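Local coordinates for protein Rho guanyl nucleotide exchange factor (Rom2), putative (Aspergillus fumigatus Af293, PDB 5O51) that is the CNH domain, a seven-bladed beta-propeller, of a protein that probably acts as a guanine-nucleotide exchange factor for Rho-type GTPases, at residues R32-G37 with F43-W48. Numbering follows the deposited sequence.
Sequences RKLVYG and FISERW
The Y36 ring meets S45 OG and F43 O at its edge, near the ring plane, while the ring of F16 packs against it with the planes inclined at about 50°. Further along, W48 CZ2 lies over the centre of the R47 guanidinium, 3.9 Å above its plane, and R47 CG sits on a face of the indole, offset toward its rim. Y36, F43 and S45 belong to the antiparallel hairpin formed by the two middle strands of one four-stranded propeller blade, 33-38 and 41-46, with 22-28 and 57-61 outside them; R47 and W48 follow it. S45 OG stands between its backbone N and carbonyl carbon (chi1 66°), which turns it to Y36 OH for a hydroxyl-hydroxyl hydrogen bond of 3.2 Å. L34 is on the same face of the sheet as Y36, F43 and S45. On the other face, I44 CD1 fits between K33 CD, 3.7 Å away, and V35 CG2, 3.9 Å away; V59 of the outer strand also touches I44. K33 and E46 run side by side at the exposed end, where K33 NZ and E46 OE2 form a long salt bridge of 3.5 Å. R47 turns its guanidinium away from the hairpin and its NH2 forms a salt bridge with E316 of another blade. Paired backbone bonds join L34 to S45 and Y36 to F43. Where strand 41-46 ends and strand 33-38 begins, beside the classic bulge that R32 and K33 make opposite V28, R47 N donates to R32 O at 2.7 Å, approaching from 41° out of the carbonyl plane.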
# COMPACT_ATOMS: atom_id res chain seq x y z
N ARG A 32 -16.46 -1.73 8.77
CA ARG A 32 -16.94 -1.77 10.17
C ARG A 32 -15.98 -2.45 11.16
O ARG A 32 -16.08 -2.22 12.39
CB ARG A 32 -18.31 -2.41 10.18
CG ARG A 32 -19.32 -1.48 9.48
CD ARG A 32 -20.70 -2.09 9.45
NE ARG A 32 -20.76 -3.39 8.78
CZ ARG A 32 -20.85 -3.59 7.45
NH1 ARG A 32 -20.82 -2.57 6.56
NH2 ARG A 32 -20.92 -4.85 6.99
N LYS A 33 -15.03 -3.21 10.65
CA LYS A 33 -13.95 -3.72 11.52
C LYS A 33 -12.54 -3.49 10.93
O LYS A 33 -12.32 -3.44 9.69
CB LYS A 33 -14.16 -5.23 11.78
CG LYS A 33 -15.50 -5.65 12.46
CD LYS A 33 -15.52 -7.17 12.51
CE LYS A 33 -16.68 -7.80 13.29
NZ LYS A 33 -17.96 -7.21 12.88
N LEU A 34 -11.56 -3.42 11.84
CA LEU A 34 -10.15 -3.23 11.48
C LEU A 34 -9.33 -4.43 11.86
O LEU A 34 -9.37 -4.87 13.02
CB LEU A 34 -9.60 -2.04 12.25
CG LEU A 34 -10.31 -0.72 12.00
CD1 LEU A 34 -9.73 0.36 12.92
CD2 LEU A 34 -10.25 -0.32 10.54
N VAL A 35 -8.53 -4.93 10.93
CA VAL A 35 -7.63 -6.03 11.20
C VAL A 35 -6.15 -5.52 11.18
O VAL A 35 -5.66 -4.98 10.16
CB VAL A 35 -7.84 -7.14 10.15
CG1 VAL A 35 -6.88 -8.30 10.34
CG2 VAL A 35 -9.32 -7.62 10.18
N TYR A 36 -5.44 -5.74 12.29
CA TYR A 36 -4.07 -5.23 12.57
C TYR A 36 -3.04 -6.33 12.50
O TYR A 36 -3.23 -7.41 13.12
CB TYR A 36 -3.93 -4.66 14.00
CG TYR A 36 -4.93 -3.57 14.41
CD1 TYR A 36 -4.71 -2.24 14.14
CD2 TYR A 36 -6.13 -3.90 14.99
CE1 TYR A 36 -5.62 -1.25 14.58
CE2 TYR A 36 -7.07 -2.95 15.37
CZ TYR A 36 -6.83 -1.63 15.17
OH TYR A 36 -7.81 -0.73 15.56
N GLY A 37 -1.92 -6.07 11.82
CA GLY A 37 -0.74 -7.01 11.81
C GLY A 37 0.42 -6.38 12.60
O GLY A 37 0.76 -5.19 12.46
N PHE A 43 -4.77 -9.01 15.15
CA PHE A 43 -5.88 -8.61 16.06
C PHE A 43 -7.03 -8.02 15.23
O PHE A 43 -6.81 -7.48 14.10
CB PHE A 43 -5.40 -7.59 17.07
CG PHE A 43 -4.24 -8.06 17.99
CD1 PHE A 43 -2.91 -7.98 17.59
CD2 PHE A 43 -4.52 -8.54 19.29
CE1 PHE A 43 -1.88 -8.43 18.43
CE2 PHE A 43 -3.50 -8.96 20.15
CZ PHE A 43 -2.16 -8.88 19.72
N ILE A 44 -8.25 -8.09 15.79
CA ILE A 44 -9.45 -7.44 15.19
C ILE A 44 -10.17 -6.62 16.22
O ILE A 44 -10.25 -7.03 17.39
CB ILE A 44 -10.38 -8.46 14.51
CG1 ILE A 44 -11.57 -7.80 13.83
CG2 ILE A 44 -10.95 -9.53 15.46
CD1 ILE A 44 -12.13 -8.67 12.71
N SER A 45 -10.64 -5.43 15.82
CA SER A 45 -11.54 -4.60 16.64
C SER A 45 -12.68 -4.08 15.73
O SER A 45 -12.62 -4.22 14.52
CB SER A 45 -10.84 -3.35 17.26
OG SER A 45 -10.47 -2.45 16.22
N GLU A 46 -13.64 -3.44 16.37
CA GLU A 46 -14.77 -2.76 15.72
C GLU A 46 -14.32 -1.35 15.46
O GLU A 46 -13.75 -0.70 16.35
CB GLU A 46 -16.01 -2.66 16.64
CG GLU A 46 -16.55 -3.98 17.16
CD GLU A 46 -17.49 -4.68 16.20
OE1 GLU A 46 -18.34 -4.00 15.57
OE2 GLU A 46 -17.39 -5.92 16.10
N ARG A 47 -14.60 -0.89 14.26
CA ARG A 47 -14.36 0.50 13.89
C ARG A 47 -15.19 1.47 14.70
O ARG A 47 -14.73 2.57 14.92
CB ARG A 47 -14.66 0.73 12.40
CG ARG A 47 -14.51 2.18 11.90
CD ARG A 47 -13.09 2.76 12.09
NE ARG A 47 -12.98 4.17 11.65
CZ ARG A 47 -13.34 5.23 12.38
NH1 ARG A 47 -13.84 5.09 13.61
NH2 ARG A 47 -13.17 6.46 11.90
N TRP A 48 -16.42 1.09 15.08
CA TRP A 48 -17.31 1.89 15.92
C TRP A 48 -17.87 1.05 17.08
O TRP A 48 -19.01 0.61 17.04
CB TRP A 48 -18.46 2.47 15.08
CG TRP A 48 -17.97 3.60 14.18
CD1 TRP A 48 -17.53 4.85 14.56
CD2 TRP A 48 -17.80 3.52 12.77
NE1 TRP A 48 -17.12 5.56 13.45
CE2 TRP A 48 -17.27 4.76 12.34
CE3 TRP A 48 -18.02 2.52 11.83
CZ2 TRP A 48 -16.99 5.03 11.01
CZ3 TRP A 48 -17.76 2.79 10.50
CH2 TRP A 48 -17.22 4.02 10.10